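Side-chain contacts in peridinin-chlorophyll A protein (Amphidinium carterae, PDB 2C9E), which binds chlorophyll a and peridinin and probably serves as a water-soluble antenna that captures blue-green sunlight for photosynthesis: residues D220-D223 against K224-V228; A73-S76 against A77-N80; V317-T320 against S321-S325; P201-S204 against K205-T209. One frame throughout, in Å; residues are numbered along the deposited sequence.

In the fold
Three contacts lie on helices of one all-helical chain; contact 2 spans the end of helix 60-77 and the turn after it. Along the sequence they come in the order contact 2, contact 4 (helix 201-213), contact 1 (helix 215-231) and contact 3 (end of helix 306-324). Contacts 1 and 2 touch, with centres about 12 Å apart. They lie in different halves of the chain, yet share a magnesium ion, and K78 of contact 2 pairs with acids of contact 1. Contacts 3 and 4 stand apart from this site and from each other, their centres about 29 Å apart. Each borders a bound peridinin, so helices far apart in sequence together wrap the pigments.

Contact 1 (D220-D223 against K224-V228); sequences DGID and KTLEV. With MG (magnesium ion), chain L.
G221 O is gripped twice by T225. The backbone N of T225 lies 3.0 Å from G221 O, and T225 OG1 approaches that same oxygen to 2.8 Å. The two donors arrive from opposite faces of the carbonyl plane, the hydroxyl well above it. This is a mid-helix stretch of helix 215-231, with the i to i+4 bonds of an alpha-helix. T225 OG1 stands beside its own backbone N (chi1 -62°), which turns it back to the preceding turn. In this way a buried hydroxyl is satisfied inside its own helix.

D220 and K224, one turn apart, form a salt bridge. K224 NZ meets the syn lone pair of D220 OD2 at 2.7 Å. The lysine chain runs extended and bends only at its last torsion. The other oxygen, D220 OD1, pairs with K78. With a leucine in place of K224, D220 OD2 would probably lose its charged mate.

On another side of the helix I222 CG2 packs on L226 CG at 4.2 Å. Both residues also touch chlorophyll a. D223 belongs to the magnesium site, which S71 and D75 complete, and its OD2 also accepts a hydrogen bond from K78. The carboxylate chelates the metal through both oxygens: D223 OD1 is 2.5 Å and D223 OD2 2.6 Å from the magnesium ion.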
loop_
_atom_site.group_PDB
_atom_site.type_symbol
_atom_site.label_atom_id
_atom_site.label_comp_id
_atom_site.label_asym_id
_atom_site.label_seq_id
_atom_site.Cartn_x
_atom_site.Cartn_y
_atom_site.Cartn_z
ATOM N N ASP A 220 -1.064 -4.625 14.232
ATOM C CA ASP A 220 0.218 -4.240 14.797
ATOM C C ASP A 220 1.286 -4.260 13.739
ATOM O O ASP A 220 2.189 -3.418 13.716
ATOM C CB ASP A 220 0.646 -5.172 15.934
ATOM C CG ASP A 220 1.911 -4.663 16.606
ATOM O OD1 ASP A 220 1.820 -3.578 17.203
ATOM O OD2 ASP A 220 2.994 -5.290 16.503
ATOM N N GLY A 221 1.201 -5.257 12.875
ATOM C CA GLY A 221 2.154 -5.337 11.782
ATOM C C GLY A 221 2.008 -4.123 10.876
ATOM O O GLY A 221 2.993 -3.505 10.466
ATOM N N ILE A 222 0.767 -3.759 10.566
ATOM C CA ILE A 222 0.556 -2.600 9.684
ATOM C C ILE A 222 1.110 -1.357 10.347
ATOM O O ILE A 222 1.748 -0.510 9.704
ATOM C CB ILE A 222 -0.931 -2.341 9.409
ATOM C CG1 ILE A 222 -1.542 -3.541 8.643
ATOM C CG2 ILE A 222 -1.095 -0.991 8.673
ATOM C CD1 ILE A 222 -0.853 -3.841 7.283
ATOM N N ASP A 223 0.829 -1.240 11.641
ATOM C CA ASP A 223 1.268 -0.093 12.400
ATOM C C ASP A 223 2.786 0.008 12.402
ATOM O O ASP A 223 3.328 1.086 12.166
ATOM C CB ASP A 223 0.751 -0.184 13.832
ATOM C CG ASP A 223 0.896 1.114 14.556
ATOM O OD1 ASP A 223 1.038 2.123 13.833
ATOM O OD2 ASP A 223 0.862 1.146 15.807
ATOM N N LYS A 224 3.474 -1.109 12.665
ATOM C CA LYS A 224 4.936 -1.087 12.677
ATOM C C LYS A 224 5.474 -0.722 11.320
ATOM O O LYS A 224 6.534 -0.082 11.213
ATOM C CB LYS A 224 5.496 -2.456 13.109
ATOM C CG LYS A 224 5.645 -2.637 14.664
ATOM C CD LYS A 224 6.109 -4.029 14.990
ATOM C CE LYS A 224 6.343 -4.208 16.490
ATOM N NZ LYS A 224 5.128 -3.800 17.304
ATOM N N THR A 225 4.763 -1.151 10.269
ATOM C CA THR A 225 5.201 -0.866 8.902
ATOM C C THR A 225 5.080 0.634 8.612
ATOM O O THR A 225 5.952 1.247 7.981
ATOM C CB THR A 225 4.345 -1.705 7.904
ATOM O OG1 THR A 225 4.563 -3.092 8.165
ATOM C CG2 THR A 225 4.730 -1.456 6.474
ATOM N N LEU A 226 3.975 1.235 9.036
ATOM C CA LEU A 226 3.811 2.652 8.823
ATOM C C LEU A 226 4.905 3.395 9.620
ATOM O O LEU A 226 5.523 4.299 9.125
ATOM C CB LEU A 226 2.416 3.088 9.290
ATOM C CG LEU A 226 1.259 2.541 8.469
ATOM C CD1 LEU A 226 0.024 3.413 8.796
ATOM C CD2 LEU A 226 1.602 2.571 6.939
ATOM N N GLU A 227 5.114 2.960 10.858
ATOM C CA GLU A 227 6.101 3.508 11.794
ATOM C C GLU A 227 7.442 3.467 11.079
ATOM O O GLU A 227 8.119 4.489 11.004
ATOM C CB GLU A 227 6.068 2.647 13.085
ATOM C CG GLU A 227 7.027 2.990 14.245
ATOM C CD GLU A 227 7.110 1.856 15.340
ATOM O OE1 GLU A 227 6.062 1.260 15.725
ATOM O OE2 GLU A 227 8.224 1.567 15.830
ATOM N N VAL A 228 7.842 2.312 10.536
ATOM C CA VAL A 228 9.113 2.223 9.780
ATOM C C VAL A 228 9.124 3.187 8.586
ATOM O O VAL A 228 10.151 3.829 8.291
ATOM C CB VAL A 228 9.367 0.797 9.251
ATOM C CG1 VAL A 228 10.335 0.808 8.127
ATOM C CG2 VAL A 228 9.908 -0.057 10.355
HETATM MG MG MG L . 1.231 3.693 15.793
#

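Contact 2 (A73-S76 against A77-N80); sequences ALDS and AKKN. Unlike the reference sequence in segment 77-80: K79 (reference Thr). With MG (magnesium ion), chain L; PID (peridinin), chain F.
S76, A77 and K78 carry this contact. The backbone N of A77 reaches A73 O at 3.0 Å. K78 N donates to L74 O at 2.8 Å, almost straight at 174°. K78 CG stands between its own backbone N and carbonyl carbon (chi1 67°). This lays the chain tightly over the preceding turn, with K78 CG 3.1 Å from L74 O. Beyond CG the lysine is fully extended. K78 NZ passes D75 OD1 at 4.5 Å, too far for a bond, and is held by D220 and D223. D75 OD1 instead binds the magnesium ion at 2.5 Å.

Here helix 60-77 ends, and a type I beta turn from A77 to N80 leads the chain away. The turn is closed by N80 N bonding to A77 O. S76 CB and S76 OG both lie 3.3 Å from A77 N. S76 OG has D89 and the backbone N of S86 as its outside partners.

The apolar side of the helix end lines a peridinin pocket. A77 CB lies 3.7 Å from the ring methyl CM7 of peridinin (chain F), and A73 CB touches that methyl too. L74 CD2 comes to 3.3 Å from the acetate oxygen O7 of the same pigment.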
loop_
_atom_site.group_PDB
_atom_site.type_symbol
_atom_site.label_atom_id
_atom_site.label_comp_id
_atom_site.label_asym_id
_atom_site.label_seq_id
_atom_site.Cartn_x
_atom_site.Cartn_y
_atom_site.Cartn_z
ATOM N N ALA A 73 -3.917 6.301 14.876
ATOM C CA ALA A 73 -5.218 5.709 15.108
ATOM C C ALA A 73 -5.079 4.231 15.406
ATOM O O ALA A 73 -5.871 3.671 16.183
ATOM C CB ALA A 73 -6.137 5.955 13.920
ATOM N N LEU A 74 -4.069 3.598 14.825
ATOM C CA LEU A 74 -3.855 2.162 15.064
ATOM C C LEU A 74 -3.514 1.941 16.560
ATOM O O LEU A 74 -3.958 0.968 17.181
ATOM C CB LEU A 74 -2.737 1.622 14.153
ATOM C CG LEU A 74 -3.168 1.444 12.683
ATOM C CD1 LEU A 74 -1.951 1.163 11.818
ATOM C CD2 LEU A 74 -4.180 0.240 12.602
ATOM N N ASP A 75 -2.744 2.858 17.134
ATOM C CA ASP A 75 -2.415 2.779 18.562
ATOM C C ASP A 75 -3.679 2.517 19.416
ATOM O O ASP A 75 -3.622 1.759 20.375
ATOM C CB ASP A 75 -1.732 4.073 19.026
ATOM C CG ASP A 75 -0.292 4.219 18.494
ATOM O OD1 ASP A 75 0.353 3.211 18.092
ATOM O OD2 ASP A 75 0.223 5.358 18.497
ATOM N N SER A 76 -4.815 3.129 19.074
ATOM C CA SER A 76 -6.044 2.893 19.849
ATOM C C SER A 76 -6.866 1.703 19.330
ATOM O O SER A 76 -7.539 0.993 20.100
ATOM C CB SER A 76 -6.942 4.164 19.893
ATOM O OG SER A 76 -7.404 4.605 18.608
ATOM N N ALA A 77 -6.788 1.452 18.029
ATOM C CA ALA A 77 -7.560 0.379 17.439
ATOM C C ALA A 77 -7.050 -0.984 17.806
ATOM O O ALA A 77 -7.825 -1.879 18.127
ATOM C CB ALA A 77 -7.561 0.529 15.911
ATOM N N LYS A 78 -5.733 -1.139 17.778
ATOM C CA LYS A 78 -5.167 -2.451 17.988
ATOM C C LYS A 78 -5.238 -3.002 19.374
ATOM O O LYS A 78 -4.699 -4.079 19.617
ATOM C CB LYS A 78 -3.724 -2.540 17.433
ATOM C CG LYS A 78 -2.644 -1.702 18.128
ATOM C CD LYS A 78 -1.297 -1.916 17.438
ATOM C CE LYS A 78 -0.233 -1.017 18.010
ATOM N NZ LYS A 78 1.069 -1.190 17.304
ATOM N N LYS A 79 -5.938 -2.299 20.261
ATOM C CA LYS A 79 -6.104 -2.750 21.634
ATOM C C LYS A 79 -7.467 -3.471 21.815
ATOM O O LYS A 79 -7.616 -4.274 22.738
ATOM C CB LYS A 79 -6.091 -1.565 22.578
ATOM C CG LYS A 79 -7.522 -1.115 22.891
ATOM C CD LYS A 79 -7.650 0.364 22.836
ATOM C CE LYS A 79 -9.108 0.766 22.742
ATOM N NZ LYS A 79 -9.133 2.265 22.698
ATOM N N ASN A 80 -8.472 -3.137 20.998
ATOM C CA ASN A 80 -9.778 -3.794 21.091
ATOM C C ASN A 80 -9.959 -4.834 19.967
ATOM O O ASN A 80 -9.315 -4.767 18.902
ATOM C CB ASN A 80 -10.919 -2.766 21.122
ATOM C CG ASN A 80 -10.981 -1.901 19.871
ATOM O OD1 ASN A 80 -11.329 -2.386 18.805
ATOM N ND2 ASN A 80 -10.653 -0.617 20.003
HETATM MG MG MG L . 1.231 3.693 15.793
HETATM C C1 PID F . -13.413 14.224 -6.428
HETATM C C2 PID F . -13.620 15.150 -7.632
HETATM C C3 PID F . -12.269 15.682 -8.121
HETATM C C4 PID F . -11.635 16.485 -6.981
HETATM C C5 PID F . -11.249 15.619 -5.776
HETATM C C6 PID F . -12.262 14.501 -5.457
HETATM C C7 PID F . -12.275 14.081 -4.122
HETATM C C8 PID F . -12.169 12.765 -3.665
HETATM C C9 PID F . -12.154 12.380 -2.320
HETATM C C10 PID F . -12.233 13.197 -1.197
HETATM C C11 PID F . -11.967 11.142 -1.858
HETATM C C12 PID F . -11.917 11.157 -0.522
HETATM C C13 PID F . -11.717 10.039 0.290
HETATM C C14 PID F . -11.648 10.009 1.685
HETATM C C15 PID F . -11.434 8.788 2.331
HETATM C C16 PID F . -11.320 8.598 3.708
HETATM C C17 PID F . -11.088 7.337 4.259
HETATM C C18 PID F . -10.936 7.146 5.633
HETATM C C19 PID F . -10.681 5.912 6.228
HETATM C C20 PID F . -10.499 5.843 7.612
HETATM C C21 PID F . -10.194 4.691 8.340
HETATM C C22 PID F . -10.006 4.779 9.720
HETATM C C23 PID F . -9.689 3.739 10.445
HETATM C C24 PID F . -9.297 2.699 11.135
HETATM C C25 PID F . -7.814 2.334 11.306
HETATM C C26 PID F . -7.608 0.910 10.776
HETATM C C27 PID F . -8.593 -0.100 11.379
HETATM C C28 PID F . -10.054 0.339 11.216
HETATM C C29 PID F . -10.303 1.744 11.781
HETATM C C30 PID F . -7.450 -2.155 11.014
HETATM C C31 PID F . -7.324 -3.522 10.339
HETATM C CM1 PID F . -14.702 13.571 -5.925
HETATM C CM2 PID F . -11.089 16.579 -4.592
HETATM C CM3 PID F . -9.877 15.018 -6.087
HETATM C CM4 PID F . -11.788 11.295 2.505
HETATM C CM5 PID F . -10.026 3.336 7.643
HETATM C CM6 PID F . -6.916 3.257 10.477
HETATM C CM7 PID F . -7.397 2.448 12.774
HETATM C CM8 PID F . -11.739 2.181 11.477
HETATM O O1 PID F . -12.230 13.419 -6.407
HETATM O O2 PID F . -12.448 16.548 -9.247
HETATM O O3 PID F . -12.380 14.417 -1.200
HETATM O O4 PID F . -12.085 12.436 -0.071
HETATM O O5 PID F . -10.050 1.751 13.193
HETATM O O6 PID F . -8.458 -1.322 10.636
HETATM O O7 PID F . -6.690 -1.851 11.932
#

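Contact 3 (V317-T320 against S321-S325); sequences VALT and SAVAS. With PID (peridinin), chain J.
L319 and V323, one turn apart, both border the end of peridinin (chain J) that carries its flat lactone ring. The ring turns its carbonyl oxygen O3 toward the helix. T320 OG1 lies on one side of the ring plane, 3.7 Å from O3. V323 CG2 lies on the other side, 3.8 Å from O3, beyond the carbonyl edge. The faces of the ring itself are not stacked on by this stretch. These residues form the last turns of helix 306-324, which lines the pigment pocket.

L319 CD1 meets V323 CG2 at 4.1 Å, and the two side chains cross at a slant. With L319 CG anti to its own N (chi1 174°), the two branches part: CD1 goes to V323 and CD2 to the polyene methyl CM4. L319 also packs against helices 176-192 and 261-276, on F184 and A272 among others.

T320 CG2 also faces CM1 of the epoxide ring; at 3.0 Å the modelled distance is too short to be trusted. V323 CG1 touches another methyl of that ring, CM2. T320 OG1 makes a weak bond to F316 O.

Backbone bonds hold the turn; the one from V323 N to L319 O is nearly straight at 176°. Helical geometry ends at S325. S325 OG gives a weak bond to S321 O. The backbone S325 N bonds to S321 O at 2.9 Å.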
loop_
_atom_site.group_PDB
_atom_site.type_symbol
_atom_site.label_atom_id
_atom_site.label_comp_id
_atom_site.label_asym_id
_atom_site.label_seq_id
_atom_site.Cartn_x
_atom_site.Cartn_y
_atom_site.Cartn_z
ATOM N N VAL A 317 21.630 -11.730 1.293
ATOM C CA VAL A 317 22.407 -11.426 2.489
ATOM C C VAL A 317 23.500 -10.393 2.142
ATOM O O VAL A 317 23.718 -9.446 2.875
ATOM C CB VAL A 317 23.108 -12.691 3.132
ATOM C CG1 VAL A 317 23.879 -12.259 4.407
ATOM C CG2 VAL A 317 22.067 -13.752 3.553
ATOM N N ALA A 318 24.169 -10.554 1.024
ATOM C CA ALA A 318 25.221 -9.602 0.650
ATOM C C ALA A 318 24.691 -8.175 0.527
ATOM O O ALA A 318 25.344 -7.230 0.946
ATOM C CB ALA A 318 25.898 -10.034 -0.668
ATOM N N LEU A 319 23.507 -8.029 -0.053
ATOM C CA LEU A 319 22.899 -6.707 -0.226
ATOM C C LEU A 319 22.492 -6.153 1.155
ATOM O O LEU A 319 22.735 -4.990 1.462
ATOM C CB LEU A 319 21.671 -6.799 -1.150
ATOM C CG LEU A 319 20.797 -5.543 -1.341
ATOM C CD1 LEU A 319 21.488 -4.529 -2.223
ATOM C CD2 LEU A 319 19.515 -5.950 -2.024
ATOM N N THR A 320 21.874 -6.985 1.976
ATOM C CA THR A 320 21.482 -6.549 3.310
ATOM C C THR A 320 22.655 -5.862 4.057
ATOM O O THR A 320 22.472 -4.808 4.689
ATOM C CB THR A 320 20.980 -7.744 4.105
ATOM O OG1 THR A 320 19.629 -8.034 3.703
ATOM C CG2 THR A 320 21.016 -7.466 5.562
ATOM N N SER A 321 23.846 -6.449 3.966
ATOM C CA SER A 321 25.066 -5.907 4.592
ATOM C C SER A 321 25.545 -4.584 3.991
ATOM O O SER A 321 25.929 -3.670 4.711
ATOM C CB SER A 321 26.180 -6.937 4.490
ATOM O OG SER A 321 25.818 -8.085 5.239
ATOM N N ALA A 322 25.551 -4.494 2.667
ATOM C CA ALA A 322 25.960 -3.258 1.984
ATOM C C ALA A 322 25.039 -2.127 2.431
ATOM O O ALA A 322 25.483 -1.039 2.782
ATOM C CB ALA A 322 25.871 -3.443 0.483
ATOM N N VAL A 323 23.743 -2.399 2.438
ATOM C CA VAL A 323 22.762 -1.407 2.877
ATOM C C VAL A 323 23.003 -1.035 4.347
ATOM O O VAL A 323 23.008 0.142 4.698
ATOM C CB VAL A 323 21.287 -1.933 2.665
ATOM C CG1 VAL A 323 20.279 -0.927 3.217
ATOM C CG2 VAL A 323 21.033 -2.185 1.156
ATOM N N ALA A 324 23.193 -2.025 5.209
ATOM C CA ALA A 324 23.449 -1.716 6.605
ATOM C C ALA A 324 24.667 -0.788 6.703
ATOM O O ALA A 324 24.726 0.056 7.598
ATOM C CB ALA A 324 23.688 -2.974 7.405
ATOM N N SER A 325 25.640 -0.958 5.801
ATOM C CA SER A 325 26.813 -0.083 5.780
ATOM C C SER A 325 26.514 1.046 4.817
ATOM O O SER A 325 26.982 1.027 3.695
ATOM C CB SER A 325 28.053 -0.818 5.267
ATOM O OG SER A 325 28.443 -1.855 6.152
HETATM C C1 PID J . 18.359 -6.325 7.571
HETATM C C2 PID J . 19.224 -6.248 8.832
HETATM C C3 PID J . 19.057 -4.865 9.465
HETATM C C4 PID J . 19.618 -3.850 8.467
HETATM C C5 PID J . 18.711 -3.712 7.241
HETATM C C6 PID J . 18.175 -5.060 6.724
HETATM C C7 PID J . 17.884 -5.111 5.358
HETATM C C8 PID J . 16.680 -5.513 4.775
HETATM C C9 PID J . 16.447 -5.512 3.396
HETATM C C10 PID J . 17.328 -5.119 2.391
HETATM C C11 PID J . 15.311 -5.862 2.793
HETATM C C12 PID J . 15.450 -5.694 1.474
HETATM C C13 PID J . 14.443 -5.909 0.533
HETATM C C14 PID J . 14.534 -5.746 -0.850
HETATM C C15 PID J . 13.406 -6.011 -1.629
HETATM C C16 PID J . 13.313 -5.890 -3.015
HETATM C C17 PID J . 12.116 -6.188 -3.667
HETATM C C18 PID J . 11.970 -6.059 -5.048
HETATM C C19 PID J . 10.779 -6.324 -5.724
HETATM C C20 PID J . 10.686 -6.123 -7.102
HETATM C C21 PID J . 9.537 -6.311 -7.873
HETATM C C22 PID J . 9.568 -6.024 -9.237
HETATM C C23 PID J . 8.512 -6.132 -9.999
HETATM C C24 PID J . 7.440 -6.214 -10.743
HETATM C C25 PID J . 6.502 -5.015 -10.950
HETATM C C26 PID J . 5.051 -5.450 -10.715
HETATM C C27 PID J . 4.679 -6.700 -11.524
HETATM C C28 PID J . 5.615 -7.869 -11.198
HETATM C C29 PID J . 7.085 -7.528 -11.454
HETATM C C30 PID J . 2.309 -6.536 -11.632
HETATM C C31 PID J . 0.918 -7.031 -11.225
HETATM C CM1 PID J . 18.316 -7.714 6.932
HETATM C CM2 PID J . 19.544 -2.980 6.190
HETATM C CM3 PID J . 17.535 -2.818 7.641
HETATM C CM4 PID J . 15.840 -5.288 -1.507
HETATM C CM5 PID J . 8.249 -6.880 -7.273
HETATM C CM6 PID J . 6.814 -3.885 -9.965
HETATM C CM7 PID J . 6.648 -4.485 -12.381
HETATM C CM8 PID J . 7.946 -8.710 -11.001
HETATM O O1 PID J . 17.135 -5.581 7.566
HETATM O O2 PID J . 19.743 -4.763 10.715
HETATM O O3 PID J . 18.464 -4.676 2.559
HETATM O O4 PID J . 16.705 -5.237 1.179
HETATM O O5 PID J . 7.280 -7.325 -12.854
HETATM O O6 PID J . 3.388 -7.165 -11.101
HETATM O O7 PID J . 2.445 -5.602 -12.421
#

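Contact 4 (P201-S204 against K205-T209); sequences PEIS and KYIET. With PID (peridinin), chain H.
P201 O accepts from the backbone N of K205 at 3.0 Å, at the start of helix 201-213. The next three carbonyls are met in the same way: E202 O by Y206 N, I203 O by I207 N and S204 O by E208 N. K205 O takes two donors, T209 N and the hydroxyl T209 OG1. The hydroxyl T209 OG1 lies 2.9 Å from K205 O, above the carbonyl plane.

Side-chain polar atoms find partners too. S204 OG bonds to A34 O, which ties the helix to helix 28-39. Y206 OH bonds to P291 O. K205 NZ pairs with E208 OE1 at 3.1 Å, coming from above the carboxylate plane. The lysine chain folds over at three torsions to get there.

The buried side is largely apolar. I203 CG2 packs on I207 CD1 at 3.9 Å. I203 CG1 sits 3.7 Å from C19 in the polyene of peridinin (chain H). An alanine in place of I203 would take away both branches, and is likely to open a gap between I207, this polyene and the two neighbouring chlorophylls. This is one face of an amphipathic alpha-helix, with I203, Y206 and I207 turned to the bound peridinins and chlorophylls.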
loop_
_atom_site.group_PDB
_atom_site.type_symbol
_atom_site.label_atom_id
_atom_site.label_comp_id
_atom_site.label_asym_id
_atom_site.label_seq_id
_atom_site.Cartn_x
_atom_site.Cartn_y
_atom_site.Cartn_z
ATOM N N PRO A 201 -1.080 -17.289 -6.338
ATOM C CA PRO A 201 -1.869 -18.078 -5.399
ATOM C C PRO A 201 -1.530 -17.920 -3.909
ATOM O O PRO A 201 -2.426 -17.697 -3.097
ATOM C CB PRO A 201 -1.683 -19.513 -5.918
ATOM C CG PRO A 201 -0.348 -19.460 -6.704
ATOM C CD PRO A 201 -0.490 -18.132 -7.401
ATOM N N GLU A 202 -0.250 -18.033 -3.548
ATOM C CA GLU A 202 0.130 -17.887 -2.131
ATOM C C GLU A 202 -0.195 -16.481 -1.556
ATOM O O GLU A 202 -0.721 -16.364 -0.447
ATOM C CB GLU A 202 1.639 -18.152 -1.928
ATOM C CG GLU A 202 2.143 -19.499 -2.378
ATOM C CD GLU A 202 2.228 -19.624 -3.910
ATOM O OE1 GLU A 202 2.127 -18.567 -4.617
ATOM O OE2 GLU A 202 2.406 -20.789 -4.396
ATOM N N ILE A 203 0.116 -15.431 -2.311
ATOM C CA ILE A 203 -0.088 -14.065 -1.852
ATOM C C ILE A 203 -1.564 -13.752 -1.751
ATOM O O ILE A 203 -2.016 -13.100 -0.790
ATOM C CB ILE A 203 0.644 -13.077 -2.814
ATOM C CG1 ILE A 203 2.155 -13.298 -2.690
ATOM C CG2 ILE A 203 0.323 -11.604 -2.480
ATOM C CD1 ILE A 203 2.748 -12.615 -1.458
ATOM N N SER A 204 -2.345 -14.233 -2.719
ATOM C CA SER A 204 -3.771 -13.986 -2.674
ATOM C C SER A 204 -4.368 -14.682 -1.477
ATOM O O SER A 204 -5.176 -14.093 -0.734
ATOM C CB SER A 204 -4.479 -14.493 -3.938
ATOM O OG SER A 204 -4.174 -13.628 -5.005
ATOM N N LYS A 205 -3.980 -15.941 -1.273
ATOM C CA LYS A 205 -4.564 -16.630 -0.150
ATOM C C LYS A 205 -4.207 -15.926 1.164
ATOM O O LYS A 205 -5.078 -15.800 2.027
ATOM C CB LYS A 205 -4.186 -18.119 -0.147
ATOM C CG LYS A 205 -4.830 -18.934 0.995
ATOM C CD LYS A 205 -6.324 -18.596 1.319
ATOM C CE LYS A 205 -7.401 -19.432 0.553
ATOM N NZ LYS A 205 -7.674 -19.086 -0.905
ATOM N N TYR A 206 -2.965 -15.429 1.285
ATOM C CA TYR A 206 -2.522 -14.715 2.492
ATOM C C TYR A 206 -3.395 -13.471 2.727
ATOM O O TYR A 206 -3.946 -13.257 3.821
ATOM C CB TYR A 206 -1.054 -14.305 2.342
ATOM C CG TYR A 206 -0.492 -13.660 3.586
ATOM C CD1 TYR A 206 -0.149 -14.426 4.686
ATOM C CD2 TYR A 206 -0.412 -12.261 3.704
ATOM C CE1 TYR A 206 0.248 -13.834 5.896
ATOM C CE2 TYR A 206 -0.002 -11.648 4.916
ATOM C CZ TYR A 206 0.322 -12.449 6.001
ATOM O OH TYR A 206 0.748 -11.865 7.179
ATOM N N ILE A 207 -3.559 -12.660 1.683
ATOM C CA ILE A 207 -4.369 -11.465 1.783
ATOM C C ILE A 207 -5.820 -11.791 2.173
ATOM O O ILE A 207 -6.433 -11.103 2.995
ATOM C CB ILE A 207 -4.346 -10.710 0.437
ATOM C CG1 ILE A 207 -2.927 -10.140 0.190
ATOM C CG2 ILE A 207 -5.466 -9.674 0.392
ATOM C CD1 ILE A 207 -2.751 -9.518 -1.205
ATOM N N GLU A 208 -6.375 -12.839 1.586
ATOM C CA GLU A 208 -7.749 -13.245 1.884
ATOM C C GLU A 208 -8.021 -13.741 3.324
ATOM O O GLU A 208 -9.072 -13.435 3.951
ATOM C CB GLU A 208 -8.147 -14.380 0.947
ATOM C CG GLU A 208 -9.601 -14.711 1.021
ATOM C CD GLU A 208 -9.965 -16.048 0.388
ATOM O OE1 GLU A 208 -9.333 -16.483 -0.617
ATOM O OE2 GLU A 208 -10.921 -16.653 0.898
ATOM N N THR A 209 -7.067 -14.491 3.862
ATOM C CA THR A 209 -7.273 -15.122 5.158
ATOM C C THR A 209 -6.360 -14.762 6.310
ATOM O O THR A 209 -6.665 -15.120 7.434
ATOM C CB THR A 209 -7.131 -16.649 5.013
ATOM O OG1 THR A 209 -5.772 -16.915 4.640
ATOM C CG2 THR A 209 -8.058 -17.241 3.888
HETATM C C1 PID H . 13.034 -19.639 2.869
HETATM C C2 PID H . 13.745 -20.685 3.731
HETATM C C3 PID H . 15.255 -20.432 3.775
HETATM C C4 PID H . 15.802 -20.424 2.347
HETATM C C5 PID H . 15.258 -19.302 1.454
HETATM C C6 PID H . 13.770 -18.996 1.690
HETATM C C7 PID H . 13.067 -18.533 0.572
HETATM C C8 PID H . 12.360 -17.331 0.527
HETATM C C9 PID H . 11.648 -16.836 -0.569
HETATM C C10 PID H . 11.487 -17.402 -1.828
HETATM C C11 PID H . 10.901 -15.731 -0.552
HETATM C C12 PID H . 10.270 -15.606 -1.720
HETATM C C13 PID H . 9.278 -14.655 -1.967
HETATM C C14 PID H . 8.538 -14.465 -3.136
HETATM C C15 PID H . 7.557 -13.472 -3.145
HETATM C C16 PID H . 6.684 -13.184 -4.194
HETATM C C17 PID H . 5.733 -12.174 -4.046
HETATM C C18 PID H . 4.782 -11.866 -5.017
HETATM C C19 PID H . 3.838 -10.856 -4.833
HETATM C C20 PID H . 2.844 -10.601 -5.779
HETATM C C21 PID H . 1.848 -9.631 -5.657
HETATM C C22 PID H . 0.884 -9.579 -6.660
HETATM C C23 PID H . -0.165 -8.801 -6.728
HETATM C C24 PID H . -1.319 -8.181 -6.787
HETATM C C25 PID H . -1.527 -6.816 -7.462
HETATM C C26 PID H . -2.610 -5.980 -6.763
HETATM C C27 PID H . -3.878 -6.793 -6.461
HETATM C C28 PID H . -3.480 -7.921 -5.503
HETATM C C29 PID H . -2.551 -8.901 -6.221
HETATM C C30 PID H . -5.754 -5.315 -6.568
HETATM C C31 PID H . -6.887 -4.541 -5.890
HETATM C CM1 PID H . 11.528 -19.877 2.743
HETATM C CM2 PID H . 15.517 -19.778 0.021
HETATM C CM3 PID H . 16.076 -18.031 1.708
HETATM C CM4 PID H . 8.814 -15.286 -4.399
HETATM C CM5 PID H . 1.855 -8.601 -4.518
HETATM C CM6 PID H . -0.214 -6.029 -7.471
HETATM C CM7 PID H . -1.978 -7.083 -8.902
HETATM C CM8 PID H . -2.133 -10.012 -5.254
HETATM O O1 PID H . 13.516 -18.293 2.919
HETATM O O2 PID H . 15.859 -21.558 4.415
HETATM O O3 PID H . 12.019 -18.428 -2.246
HETATM O O4 PID H . 10.626 -16.630 -2.554
HETATM O O5 PID H . -3.309 -9.450 -7.302
HETATM O O6 PID H . -4.897 -6.033 -5.792
HETATM O O7 PID H . -5.632 -5.296 -7.791
#